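PDB 4Z8N: reticulocyte-binding protein 2a from Plasmodium vivax, which probably binds a receptor on the surface of young red blood cells during parasite invasion, this chain being its erythrocyte-binding domain. Local coordinates for residues 198-203 with 285-290; 5-10 with 278-283; 57-62 with 124-129; 28-33 with 131-136. All coordinates share one frame; numbering follows the deposited sequence.

From the N terminus, residues 5-10 open interaction 2 and residues 28-33 open interaction 4. Residues 57-62 then meet 124-129, so interaction 3 closes first; residues 131-136 close interaction 4 around it. Interaction 3 ties helix 42-69, and interaction 4 helix 26-37, to helix 119-136; the two touch, with centres about 11 Å apart. Residues 198-203 open interaction 1 before 278-283 return to the N-terminal segment and close interaction 2, which encompasses interactions 3 and 4; residues 285-290 close interaction 1 last, so interactions 1 and 2 cross. Both use helix 246-297 and lie on the opposite side of the chain's centre from the other pair.

Interaction 1. Residues 198-203 with 285-290; sequences NVTISA and ANLYNK
Thr200 and Leu287 meet in an antiparallel helix pair, where the first turn of helix 199-237 packs against the late part of the next helix, 246-297. The local axes run at 149° and approach to 9.6 Å. Thr200 faces its partner with its methyl: with chi1 at -63° OG1 stands anti to the carbonyl carbon, which leaves CG2 anti to the backbone N, 3.7 Å from Leu287 O. The hydroxyl OG1 lies 3.8 Å from Lys290 CG, but the polar partner of OG1 is Glu88, through a hydrogen bond. One turn on, Ala203 presents CB to the end of Leu287, 3.8 Å from CD2, with the other methyl, CD1, only slightly farther. Lys290 touches Thr200 with the root of its side chain alone; the chain bends at chi2 (74°), crosses Thr200 at about a right angle and carries the ammonium away. No hydrogen bond links the two segments. The turn that bears Thr200 is started by Asn198, the N-cap residue, whose OD1 accepts from Ile201 N at 3.0 Å. Helix 87-90 flanks the pair and touches both partners: Pro87 packs on Ala203, while Glu88 packs on Leu287 and Lys290. Tyr97 of helix 94-115 also reaches Ala203, and within the pair Leu291 and Tyr294 lie against Thr200, Ile204 and Leu207 against Leu287.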
loop_
_atom_site.group_PDB
_atom_site.type_symbol
_atom_site.label_atom_id
_atom_site.label_comp_id
_atom_site.label_asym_id
_atom_site.label_seq_id
_atom_site.Cartn_x
_atom_site.Cartn_y
_atom_site.Cartn_z
ATOM N N ASN A 198 -5.616 -12.088 31.745
ATOM C CA ASN A 198 -6.033 -10.737 32.107
ATOM C C ASN A 198 -5.976 -9.823 30.887
ATOM O O ASN A 198 -5.530 -10.242 29.819
ATOM C CB ASN A 198 -5.163 -10.181 33.238
ATOM C CG ASN A 198 -3.678 -10.263 32.932
ATOM O OD1 ASN A 198 -3.151 -9.487 32.133
ATOM N ND2 ASN A 198 -2.992 -11.200 33.577
ATOM N N VAL A 199 -6.420 -8.579 31.044
ATOM C CA VAL A 199 -6.501 -7.657 29.911
ATOM C C VAL A 199 -5.123 -7.264 29.374
ATOM O O VAL A 199 -4.974 -6.990 28.183
ATOM C CB VAL A 199 -7.289 -6.377 30.274
ATOM C CG1 VAL A 199 -8.761 -6.703 30.481
ATOM C CG2 VAL A 199 -6.702 -5.705 31.508
ATOM N N THR A 200 -4.117 -7.244 30.245
ATOM C CA THR A 200 -2.753 -6.943 29.816
ATOM C C THR A 200 -2.236 -8.037 28.884
ATOM O O THR A 200 -1.641 -7.751 27.845
ATOM C CB THR A 200 -1.797 -6.789 31.014
ATOM O OG1 THR A 200 -2.211 -5.677 31.815
ATOM C CG2 THR A 200 -0.364 -6.559 30.536
ATOM N N ILE A 201 -2.475 -9.289 29.259
ATOM C CA ILE A 201 -2.114 -10.422 28.414
ATOM C C ILE A 201 -2.873 -10.365 27.091
ATOM O O ILE A 201 -2.295 -10.562 26.021
ATOM C CB ILE A 201 -2.399 -11.767 29.120
ATOM C CG1 ILE A 201 -1.410 -11.979 30.269
ATOM C CG2 ILE A 201 -2.327 -12.928 28.133
ATOM C CD1 ILE A 201 -1.624 -13.271 31.039
ATOM N N SER A 202 -4.169 -10.080 27.173
ATOM C CA SER A 202 -5.009 -9.985 25.987
ATOM C C SER A 202 -4.532 -8.871 25.059
ATOM O O SER A 202 -4.540 -9.027 23.839
ATOM C CB SER A 202 -6.467 -9.757 26.383
ATOM O OG SER A 202 -6.946 -10.818 27.190
ATOM N N ALA A 203 -4.104 -7.755 25.642
ATOM C CA ALA A 203 -3.628 -6.612 24.862
ATOM C C ALA A 203 -2.324 -6.914 24.115
ATOM O O ALA A 203 -2.140 -6.496 22.974
ATOM C CB ALA A 203 -3.449 -5.397 25.770
ATOM N N ALA A 285 6.299 -2.859 24.244
ATOM C CA ALA A 285 7.361 -2.941 25.242
ATOM C C ALA A 285 6.831 -2.544 26.616
ATOM O O ALA A 285 7.186 -3.151 27.627
ATOM C CB ALA A 285 8.537 -2.063 24.848
ATOM N N ASN A 286 5.977 -1.526 26.644
ATOM C CA ASN A 286 5.338 -1.100 27.883
ATOM C C ASN A 286 4.385 -2.164 28.417
ATOM O O ASN A 286 4.298 -2.377 29.625
ATOM C CB ASN A 286 4.588 0.217 27.676
ATOM C CG ASN A 286 5.519 1.403 27.548
ATOM O OD1 ASN A 286 6.579 1.445 28.173
ATOM N ND2 ASN A 286 5.126 2.379 26.739
ATOM N N LEU A 287 3.673 -2.823 27.507
ATOM C CA LEU A 287 2.764 -3.905 27.870
ATOM C C LEU A 287 3.524 -5.080 28.476
ATOM O O LEU A 287 3.074 -5.679 29.453
ATOM C CB LEU A 287 1.964 -4.365 26.648
ATOM C CG LEU A 287 0.721 -3.537 26.308
ATOM C CD1 LEU A 287 0.194 -3.910 24.938
ATOM C CD2 LEU A 287 -0.358 -3.742 27.359
ATOM N N TYR A 288 4.675 -5.407 27.893
ATOM C CA TYR A 288 5.538 -6.455 28.433
ATOM C C TYR A 288 5.975 -6.129 29.861
ATOM O O TYR A 288 5.940 -6.991 30.738
ATOM C CB TYR A 288 6.774 -6.652 27.554
ATOM C CG TYR A 288 6.545 -7.447 26.284
ATOM C CD1 TYR A 288 5.633 -8.494 26.242
ATOM C CD2 TYR A 288 7.257 -7.153 25.130
ATOM C CE1 TYR A 288 5.433 -9.222 25.080
ATOM C CE2 TYR A 288 7.066 -7.874 23.966
ATOM C CZ TYR A 288 6.154 -8.905 23.944
ATOM O OH TYR A 288 5.968 -9.616 22.779
ATOM N N ASN A 289 6.390 -4.885 30.085
ATOM C CA ASN A 289 6.835 -4.453 31.407
ATOM C C ASN A 289 5.709 -4.454 32.436
ATOM O O ASN A 289 5.933 -4.740 33.612
ATOM C CB ASN A 289 7.463 -3.060 31.329
ATOM C CG ASN A 289 8.927 -3.105 30.941
ATOM O OD1 ASN A 289 9.787 -3.431 31.760
ATOM N ND2 ASN A 289 9.218 -2.780 29.690
ATOM N N LYS A 290 4.503 -4.126 31.988
ATOM C CA LYS A 290 3.335 -4.156 32.858
ATOM C C LYS A 290 3.061 -5.586 33.313
ATOM O O LYS A 290 2.759 -5.831 34.480
ATOM C CB LYS A 290 2.116 -3.571 32.139
ATOM C CG LYS A 290 0.803 -3.704 32.895
ATOM C CD LYS A 290 0.725 -2.746 34.070
ATOM C CE LYS A 290 -0.648 -2.800 34.719
ATOM N NZ LYS A 290 -0.772 -1.842 35.848
#

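Interaction 2. Residues 5-10 with 278-283; sequences LRYLDF and KEKGKL
Arg6 and Glu279 supply the charged part of this contact between the N-terminal segment and helix 246-297. Arg6 NH2 faces Glu279 OE1 in a salt bridge, the oxygen lying at the edge of the guanidinium, but the two atoms are modelled too close together for the length to be trusted. The other carboxylate oxygen, Glu279 OE2, forms a weak salt bridge with Lys280 NZ at 3.5 Å and a hydrogen bond with Ser2 OG. The stronger partner of Lys280 NZ is Glu85, in a salt bridge outside the two segments. If Arg6 is placed about right, it and Lys280 share one carboxylate, which may temper their like charges, Arg6 NH2 and Lys280 NZ being 6.0 Å apart.

A water makes the second link. It lies in the plane of the Tyr7 ring, 2.7 Å from Tyr7 OH, and accepts from Lys280 NZ at 2.8 Å. Tyr7 CG stands between its own backbone N and carbonyl carbon (chi1 59°), a crowded position that sends the phenol toward the helix.

Van der Waals contact is sparse: Lys280 CE comes within 4.1 Å of Tyr7 OH, the two side chains crossing at about a right angle. The Tyr7 side chain also touches Thr273 and Ala276 of the same helix, and Ile214 of helix 199-237. The whole is a salt-bridge network, its Arg6 arm less surely placed, with a water bridge beside it, joining the chain's start, just ahead of strand 9-11, to the final long helix of this mainly helical domain.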
loop_
_atom_site.group_PDB
_atom_site.type_symbol
_atom_site.label_atom_id
_atom_site.label_comp_id
_atom_site.label_asym_id
_atom_site.label_seq_id
_atom_site.Cartn_x
_atom_site.Cartn_y
_atom_site.Cartn_z
ATOM N N LEU A 5 -4.691 4.632 8.842
ATOM C CA LEU A 5 -4.478 4.810 7.405
ATOM C C LEU A 5 -2.998 4.851 7.034
ATOM O O LEU A 5 -2.649 4.852 5.856
ATOM C CB LEU A 5 -5.165 6.083 6.912
ATOM C CG LEU A 5 -6.693 6.077 6.941
ATOM C CD1 LEU A 5 -7.253 7.191 6.070
ATOM C CD2 LEU A 5 -7.232 4.726 6.504
ATOM N N ARG A 6 -2.131 4.881 8.038
ATOM C CA ARG A 6 -0.693 4.849 7.796
ATOM C C ARG A 6 -0.234 3.506 7.236
ATOM O O ARG A 6 0.839 3.414 6.640
ATOM C CB ARG A 6 0.075 5.158 9.083
ATOM C CG ARG A 6 0.093 6.631 9.453
ATOM C CD ARG A 6 1.036 6.903 10.616
ATOM N NE ARG A 6 0.610 6.238 11.844
ATOM C CZ ARG A 6 1.264 6.318 12.998
ATOM N NH1 ARG A 6 2.376 7.036 13.085
ATOM N NH2 ARG A 6 0.807 5.683 14.069
ATOM N N TYR A 7 -1.047 2.468 7.424
ATOM C CA TYR A 7 -0.640 1.119 7.034
ATOM C C TYR A 7 -1.759 0.281 6.421
ATOM O O TYR A 7 -1.490 -0.709 5.742
ATOM C CB TYR A 7 -0.060 0.372 8.244
ATOM C CG TYR A 7 -1.004 0.236 9.424
ATOM C CD1 TYR A 7 -1.914 -0.813 9.503
ATOM C CD2 TYR A 7 -0.976 1.155 10.467
ATOM C CE1 TYR A 7 -2.772 -0.939 10.589
ATOM C CE2 TYR A 7 -1.827 1.039 11.552
ATOM C CZ TYR A 7 -2.723 -0.008 11.609
ATOM O OH TYR A 7 -3.568 -0.116 12.692
ATOM N N LEU A 8 -3.009 0.664 6.657
ATOM C CA LEU A 8 -4.117 -0.208 6.286
ATOM C C LEU A 8 -4.441 -0.157 4.797
ATOM O O LEU A 8 -5.128 0.745 4.322
ATOM C CB LEU A 8 -5.369 0.130 7.098
ATOM C CG LEU A 8 -6.528 -0.850 6.883
ATOM C CD1 LEU A 8 -6.087 -2.286 7.146
ATOM C CD2 LEU A 8 -7.720 -0.489 7.752
ATOM N N ASP A 9 -3.931 -1.143 4.073
ATOM C CA ASP A 9 -4.292 -1.367 2.682
ATOM C C ASP A 9 -4.836 -2.784 2.569
ATOM O O ASP A 9 -4.650 -3.588 3.479
ATOM C CB ASP A 9 -3.089 -1.167 1.758
ATOM C CG ASP A 9 -2.586 0.262 1.757
ATOM O OD1 ASP A 9 -3.414 1.186 1.901
ATOM O OD2 ASP A 9 -1.363 0.464 1.609
ATOM N N PHE A 10 -5.502 -3.095 1.463
ATOM C CA PHE A 10 -6.089 -4.421 1.300
ATOM C C PHE A 10 -5.591 -5.122 0.042
ATOM O O PHE A 10 -5.811 -4.651 -1.075
ATOM C CB PHE A 10 -7.615 -4.323 1.280
ATOM C CG PHE A 10 -8.187 -3.660 2.497
ATOM C CD1 PHE A 10 -8.245 -4.335 3.707
ATOM C CD2 PHE A 10 -8.652 -2.356 2.437
ATOM C CE1 PHE A 10 -8.761 -3.726 4.832
ATOM C CE2 PHE A 10 -9.169 -1.739 3.559
ATOM C CZ PHE A 10 -9.227 -2.424 4.758
ATOM N N LYS A 278 6.743 1.447 14.886
ATOM C CA LYS A 278 7.410 2.129 15.992
ATOM C C LYS A 278 6.421 2.490 17.095
ATOM O O LYS A 278 6.696 2.286 18.278
ATOM C CB LYS A 278 8.121 3.391 15.491
ATOM C CG LYS A 278 8.561 4.356 16.585
ATOM C CD LYS A 278 9.567 3.721 17.533
ATOM C CE LYS A 278 10.081 4.735 18.542
ATOM N NZ LYS A 278 10.609 4.079 19.767
ATOM N N GLU A 279 5.274 3.029 16.698
ATOM C CA GLU A 279 4.230 3.395 17.646
ATOM C C GLU A 279 3.732 2.174 18.414
ATOM O O GLU A 279 3.619 2.207 19.637
ATOM C CB GLU A 279 3.060 4.073 16.930
ATOM C CG GLU A 279 1.892 4.404 17.848
ATOM C CD GLU A 279 0.542 4.151 17.200
ATOM O OE1 GLU A 279 0.370 4.516 16.018
ATOM O OE2 GLU A 279 -0.346 3.582 17.870
ATOM N N LYS A 280 3.438 1.101 17.684
ATOM C CA LYS A 280 2.922 -0.121 18.293
ATOM C C LYS A 280 3.996 -0.801 19.133
ATOM O O LYS A 280 3.710 -1.344 20.198
ATOM C CB LYS A 280 2.411 -1.089 17.223
ATOM C CG LYS A 280 1.408 -0.505 16.239
ATOM C CD LYS A 280 0.111 -0.098 16.901
ATOM C CE LYS A 280 -0.941 0.240 15.854
ATOM N NZ LYS A 280 -2.103 0.946 16.448
ATOM N N GLY A 281 5.231 -0.771 18.641
ATOM C CA GLY A 281 6.360 -1.367 19.335
ATOM C C GLY A 281 6.600 -0.754 20.701
ATOM O O GLY A 281 6.806 -1.468 21.683
ATOM N N LYS A 282 6.567 0.573 20.767
ATOM C CA LYS A 282 6.718 1.275 22.037
ATOM C C LYS A 282 5.657 0.826 23.039
ATOM O O LYS A 282 5.956 0.588 24.210
ATOM C CB LYS A 282 6.638 2.790 21.834
ATOM C CG LYS A 282 6.413 3.566 23.122
ATOM C CD LYS A 282 6.533 5.068 22.911
ATOM C CE LYS A 282 6.233 5.824 24.199
ATOM N NZ LYS A 282 6.501 7.285 24.075
ATOM N N LEU A 283 4.419 0.706 22.568
ATOM C CA LEU A 283 3.316 0.271 23.417
ATOM C C LEU A 283 3.503 -1.173 23.865
ATOM O O LEU A 283 3.249 -1.509 25.023
ATOM C CB LEU A 283 1.981 0.422 22.685
ATOM C CG LEU A 283 0.736 -0.066 23.433
ATOM C CD1 LEU A 283 0.620 0.588 24.804
ATOM C CD2 LEU A 283 -0.511 0.203 22.609
HETATM O O HOH W 1 -3.752 1.983 14.447
#

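Interaction 3. Residues 57-62 with 124-129; sequences NPLMSS and DRMSKF
Leu59 fits between Arg125 and Met126 where helix 42-69 and helix 119-136 run side by side as an antiparallel pair. The local axes lie at 165° and 11.2 Å apart, a wide spacing spanned by Leu59, Arg125 and Met126. Going outward along Leu59, CB already lies 3.9 Å from Arg125 NH2. CG is anti to the backbone N (chi1 175°), and from it the two methyls part company. CD1 goes over one face of the Arg125 guanidinium, displaced toward its rim, and comes 3.3 Å from NH1. CD2 turns to the next residue, 3.6 Å from Met126 CG and 4.1 Å from Met126 CE.

The approaches differ. Arg125 and Leu59 slide past each other in opposite directions, the arginine chain bending at chi3 (65°) so that its flat end lies over the leucine. Met126 runs extended beyond CG and crosses Leu59 at about a right angle. Arg125 lies at the exposed margin, its side chain about 10 Å from that of Glu120, which binds calcium in a crystal structure of this protein; no calcium is bound to this chain in the model. On the buried side, Met126 continues onto Ile63, Gln27 and Phe31, and Leu59 onto Met28.

Helix 42-69 is kinked at Pro58, whose ring nitrogen carries no hydrogen to bond to the preceding turn. The carbonyl of Pro58 is doubly used: Ser62 N and Ser62 OG reach Pro58 O from opposite faces of its plane, the hydroxyl at 3.1 Å, and that same Ser62 OG stands near the guanidinium plane, 4.5 Å from Arg125 NH1.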
loop_
_atom_site.group_PDB
_atom_site.type_symbol
_atom_site.label_atom_id
_atom_site.label_comp_id
_atom_site.label_asym_id
_atom_site.label_seq_id
_atom_site.Cartn_x
_atom_site.Cartn_y
_atom_site.Cartn_z
ATOM N N ASN A 57 -10.474 12.028 -13.973
ATOM C CA ASN A 57 -10.848 12.943 -12.894
ATOM C C ASN A 57 -12.229 12.673 -12.278
ATOM O O ASN A 57 -12.361 12.695 -11.053
ATOM C CB ASN A 57 -10.766 14.395 -13.376
ATOM C CG ASN A 57 -9.339 14.902 -13.455
ATOM O OD1 ASN A 57 -8.475 14.477 -12.688
ATOM N ND2 ASN A 57 -9.086 15.817 -14.384
ATOM N N PRO A 58 -13.265 12.422 -13.107
ATOM C CA PRO A 58 -14.538 12.061 -12.471
ATOM C C PRO A 58 -14.469 10.719 -11.745
ATOM O O PRO A 58 -15.139 10.536 -10.728
ATOM C CB PRO A 58 -15.515 11.988 -13.649
ATOM C CG PRO A 58 -14.899 12.827 -14.708
ATOM C CD PRO A 58 -13.426 12.614 -14.560
ATOM N N LEU A 59 -13.667 9.795 -12.268
ATOM C CA LEU A 59 -13.492 8.491 -11.637
ATOM C C LEU A 59 -12.831 8.631 -10.270
ATOM O O LEU A 59 -13.274 8.024 -9.295
ATOM C CB LEU A 59 -12.665 7.561 -12.529
ATOM C CG LEU A 59 -12.313 6.196 -11.928
ATOM C CD1 LEU A 59 -13.567 5.412 -11.574
ATOM C CD2 LEU A 59 -11.433 5.400 -12.876
ATOM N N MET A 60 -11.773 9.436 -10.206
ATOM C CA MET A 60 -11.071 9.684 -8.950
ATOM C C MET A 60 -12.001 10.328 -7.924
ATOM O O MET A 60 -11.952 10.004 -6.736
ATOM C CB MET A 60 -9.845 10.574 -9.178
ATOM C CG MET A 60 -9.099 10.926 -7.902
ATOM S SD MET A 60 -8.412 9.467 -7.079
ATOM C CE MET A 60 -6.874 9.241 -7.972
ATOM N N SER A 61 -12.849 11.237 -8.393
ATOM C CA SER A 61 -13.795 11.921 -7.522
ATOM C C SER A 61 -14.796 10.938 -6.920
ATOM O O SER A 61 -15.131 11.027 -5.740
ATOM C CB SER A 61 -14.527 13.023 -8.289
ATOM O OG SER A 61 -13.624 14.034 -8.706
ATOM N N SER A 62 -15.260 9.995 -7.733
ATOM C CA SER A 62 -16.210 8.986 -7.277
ATOM C C SER A 62 -15.577 8.058 -6.243
ATOM O O SER A 62 -16.216 7.679 -5.261
ATOM C CB SER A 62 -16.741 8.175 -8.459
ATOM O OG SER A 62 -17.449 9.003 -9.366
ATOM N N ASP A 124 -12.859 -1.814 -14.104
ATOM C CA ASP A 124 -13.353 -1.871 -15.476
ATOM C C ASP A 124 -13.186 -0.534 -16.191
ATOM O O ASP A 124 -12.770 -0.489 -17.345
ATOM C CB ASP A 124 -14.823 -2.296 -15.501
ATOM C CG ASP A 124 -15.014 -3.760 -15.151
ATOM O OD1 ASP A 124 -14.008 -4.438 -14.851
ATOM O OD2 ASP A 124 -16.172 -4.233 -15.174
ATOM N N ARG A 125 -13.506 0.552 -15.496
ATOM C CA ARG A 125 -13.396 1.885 -16.076
ATOM C C ARG A 125 -11.945 2.275 -16.315
ATOM O O ARG A 125 -11.628 2.926 -17.309
ATOM C CB ARG A 125 -14.069 2.919 -15.179
ATOM C CG ARG A 125 -15.561 2.726 -15.029
ATOM C CD ARG A 125 -16.116 3.751 -14.073
ATOM N NE ARG A 125 -15.969 5.104 -14.602
ATOM C CZ ARG A 125 -16.216 6.207 -13.905
ATOM N NH1 ARG A 125 -16.599 6.114 -12.643
ATOM N NH2 ARG A 125 -16.063 7.400 -14.462
ATOM N N MET A 126 -11.068 1.883 -15.395
ATOM C CA MET A 126 -9.639 2.125 -15.558
ATOM C C MET A 126 -9.118 1.340 -16.754
ATOM O O MET A 126 -8.282 1.825 -17.514
ATOM C CB MET A 126 -8.873 1.742 -14.290
ATOM C CG MET A 126 -9.299 2.519 -13.058
ATOM S SD MET A 126 -8.630 1.843 -11.522
ATOM C CE MET A 126 -9.672 2.672 -10.326
ATOM N N SER A 127 -9.628 0.124 -16.916
ATOM C CA SER A 127 -9.242 -0.727 -18.031
ATOM C C SER A 127 -9.696 -0.114 -19.353
ATOM O O SER A 127 -8.968 -0.147 -20.347
ATOM C CB SER A 127 -9.830 -2.129 -17.861
ATOM O OG SER A 127 -9.449 -2.973 -18.932
ATOM N N LYS A 128 -10.898 0.454 -19.351
ATOM C CA LYS A 128 -11.457 1.092 -20.539
ATOM C C LYS A 128 -10.640 2.310 -20.959
ATOM O O LYS A 128 -10.389 2.516 -22.146
ATOM C CB LYS A 128 -12.912 1.494 -20.294
ATOM C CG LYS A 128 -13.914 0.377 -20.543
ATOM C CD LYS A 128 -15.244 0.671 -19.869
ATOM C CE LYS A 128 -15.812 -0.576 -19.209
ATOM N NZ LYS A 128 -16.491 -0.264 -17.919
ATOM N N PHE A 129 -10.226 3.116 -19.987
ATOM C CA PHE A 129 -9.402 4.285 -20.278
ATOM C C PHE A 129 -8.007 3.876 -20.739
ATOM O O PHE A 129 -7.413 4.534 -21.595
ATOM C CB PHE A 129 -9.296 5.202 -19.059
ATOM C CG PHE A 129 -8.458 6.430 -19.299
ATOM C CD1 PHE A 129 -8.974 7.510 -20.002
ATOM C CD2 PHE A 129 -7.158 6.504 -18.824
ATOM C CE1 PHE A 129 -8.208 8.641 -20.227
ATOM C CE2 PHE A 129 -6.385 7.634 -19.047
ATOM C CZ PHE A 129 -6.911 8.702 -19.748
#

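Interaction 4. Residues 28-33 with 131-136; sequences MNYFAE and EKIYSI
Lys132 O, the carbonyl just ahead of the contact residue Ile133, is gripped twice: by Ser135 OG at 2.9 Å and by Ile136 N at 3.1 Å. These bonds belong to the last turn of helix 119-136, which packs here against helix 26-37 in the helical bundle at one end of the domain. Across the interface everything is apolar, and one methyl does the work. Ile133 CG1 is anti to its carbonyl carbon and the chain runs on extended (chi2 -175°), driving CD1 toward two aromatic rings. It lies 3.7 Å from Phe31 CD1, equally near Phe31 CE1, and meets that ring obliquely. Tyr30 is touched more lightly, its CE2 standing 4.3 Å from the same methyl. The two rings are themselves in contact, with Phe31 CE1 at the edge of the Tyr30 ring and in its plane.

All three residues are buried. Phe254 of helix 246-297 packs on both Tyr30 and Ile133, while Tyr48 of helix 42-69 touches Ile133 and hydrogen-bonds through its hydroxyl to Phe31 O. Phe31 also meets Phe129 edge-to-face, with Phe31 CE1 3.7 Å from Phe129 CD2.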
loop_
_atom_site.group_PDB
_atom_site.type_symbol
_atom_site.label_atom_id
_atom_site.label_comp_id
_atom_site.label_asym_id
_atom_site.label_seq_id
_atom_site.Cartn_x
_atom_site.Cartn_y
_atom_site.Cartn_z
ATOM N N MET A 28 -4.366 4.550 -11.306
ATOM C CA MET A 28 -4.517 5.999 -11.250
ATOM C C MET A 28 -3.151 6.659 -11.187
ATOM O O MET A 28 -2.932 7.722 -11.766
ATOM C CB MET A 28 -5.370 6.411 -10.047
ATOM C CG MET A 28 -6.737 5.736 -10.002
ATOM S SD MET A 28 -7.790 6.158 -11.407
ATOM C CE MET A 28 -8.349 7.789 -10.943
ATOM N N ASN A 29 -2.234 6.013 -10.475
ATOM C CA ASN A 29 -0.855 6.459 -10.419
ATOM C C ASN A 29 -0.217 6.360 -11.800
ATOM O O ASN A 29 0.521 7.245 -12.228
ATOM C CB ASN A 29 -0.068 5.627 -9.408
ATOM C CG ASN A 29 1.146 6.355 -8.874
ATOM O OD1 ASN A 29 2.063 6.689 -9.622
ATOM N ND2 ASN A 29 1.163 6.595 -7.569
ATOM N N TYR A 30 -0.523 5.270 -12.494
ATOM C CA TYR A 30 -0.014 5.030 -13.836
ATOM C C TYR A 30 -0.497 6.094 -14.825
ATOM O O TYR A 30 0.281 6.595 -15.639
ATOM C CB TYR A 30 -0.427 3.631 -14.307
ATOM C CG TYR A 30 -0.167 3.360 -15.771
ATOM C CD1 TYR A 30 1.107 3.040 -16.222
ATOM C CD2 TYR A 30 -1.198 3.410 -16.701
ATOM C CE1 TYR A 30 1.350 2.789 -17.555
ATOM C CE2 TYR A 30 -0.964 3.159 -18.042
ATOM C CZ TYR A 30 0.311 2.850 -18.461
ATOM O OH TYR A 30 0.554 2.598 -19.788
ATOM N N PHE A 31 -1.777 6.445 -14.746
ATOM C CA PHE A 31 -2.349 7.434 -15.653
ATOM C C PHE A 31 -1.718 8.808 -15.444
ATOM O O PHE A 31 -1.581 9.588 -16.389
ATOM C CB PHE A 31 -3.868 7.514 -15.471
ATOM C CG PHE A 31 -4.589 6.248 -15.840
ATOM C CD1 PHE A 31 -4.113 5.433 -16.855
ATOM C CD2 PHE A 31 -5.737 5.867 -15.163
ATOM C CE1 PHE A 31 -4.774 4.264 -17.197
ATOM C CE2 PHE A 31 -6.402 4.698 -15.498
ATOM C CZ PHE A 31 -5.920 3.896 -16.517
ATOM N N ALA A 32 -1.331 9.098 -14.205
ATOM C CA ALA A 32 -0.658 10.352 -13.889
ATOM C C ALA A 32 0.749 10.370 -14.476
ATOM O O ALA A 32 1.228 11.410 -14.924
ATOM C CB ALA A 32 -0.609 10.568 -12.380
ATOM N N GLU A 33 1.403 9.211 -14.477
ATOM C CA GLU A 33 2.752 9.087 -15.028
ATOM C C GLU A 33 2.770 9.290 -16.537
ATOM O O GLU A 33 3.644 9.978 -17.065
ATOM C CB GLU A 33 3.353 7.721 -14.684
ATOM C CG GLU A 33 3.711 7.569 -13.219
ATOM C CD GLU A 33 4.709 8.613 -12.759
ATOM O OE1 GLU A 33 5.643 8.924 -13.528
ATOM O OE2 GLU A 33 4.552 9.132 -11.634
ATOM N N GLU A 131 -7.221 1.264 -22.497
ATOM C CA GLU A 131 -7.316 0.886 -23.901
ATOM C C GLU A 131 -7.399 2.139 -24.767
ATOM O O GLU A 131 -6.897 2.165 -25.891
ATOM C CB GLU A 131 -8.526 -0.023 -24.148
ATOM C CG GLU A 131 -8.696 -0.442 -25.606
ATOM C CD GLU A 131 -9.537 -1.698 -25.777
ATOM O OE1 GLU A 131 -10.774 -1.575 -25.890
ATOM O OE2 GLU A 131 -8.962 -2.808 -25.804
ATOM N N LYS A 132 -8.021 3.180 -24.226
ATOM C CA LYS A 132 -8.177 4.437 -24.944
ATOM C C LYS A 132 -6.827 5.122 -25.139
ATOM O O LYS A 132 -6.614 5.814 -26.134
ATOM C CB LYS A 132 -9.144 5.362 -24.201
ATOM C CG LYS A 132 -9.613 6.558 -25.013
ATOM C CD LYS A 132 -10.847 7.197 -24.395
ATOM C CE LYS A 132 -11.459 8.225 -25.333
ATOM N NZ LYS A 132 -12.795 8.684 -24.864
ATOM N N ILE A 133 -5.919 4.919 -24.189
ATOM C CA ILE A 133 -4.579 5.491 -24.268
ATOM C C ILE A 133 -3.834 4.992 -25.506
ATOM O O ILE A 133 -3.135 5.759 -26.169
ATOM C CB ILE A 133 -3.751 5.166 -23.004
ATOM C CG1 ILE A 133 -4.437 5.727 -21.756
ATOM C CG2 ILE A 133 -2.342 5.732 -23.117
ATOM C CD1 ILE A 133 -3.629 5.562 -20.484
ATOM N N TYR A 134 -4.002 3.709 -25.819
ATOM C CA TYR A 134 -3.343 3.101 -26.975
ATOM C C TYR A 134 -3.672 3.820 -28.280
ATOM O O TYR A 134 -2.800 4.011 -29.127
ATOM C CB TYR A 134 -3.730 1.624 -27.095
ATOM C CG TYR A 134 -2.924 0.694 -26.215
ATOM C CD1 TYR A 134 -3.282 0.475 -24.890
ATOM C CD2 TYR A 134 -1.810 0.028 -26.713
ATOM C CE1 TYR A 134 -2.551 -0.377 -24.084
ATOM C CE2 TYR A 134 -1.073 -0.827 -25.915
ATOM C CZ TYR A 134 -1.449 -1.026 -24.601
ATOM O OH TYR A 134 -0.720 -1.873 -23.799
ATOM N N SER A 135 -4.931 4.215 -28.443
ATOM C CA SER A 135 -5.359 4.891 -29.663
ATOM C C SER A 135 -4.954 6.363 -29.656
ATOM O O SER A 135 -4.764 6.964 -30.711
ATOM C CB SER A 135 -6.873 4.761 -29.849
ATOM O OG SER A 135 -7.575 5.489 -28.856
ATOM N N ILE A 136 -4.824 6.936 -28.465
ATOM C CA ILE A 136 -4.407 8.328 -28.332
ATOM C C ILE A 136 -2.966 8.498 -28.804
ATOM O O ILE A 136 -2.610 9.512 -29.407
ATOM C CB ILE A 136 -4.549 8.822 -26.877
ATOM C CG1 ILE A 136 -6.026 8.892 -26.487
ATOM C CG2 ILE A 136 -3.907 10.189 -26.694
ATOM C CD1 ILE A 136 -6.259 9.436 -25.098
#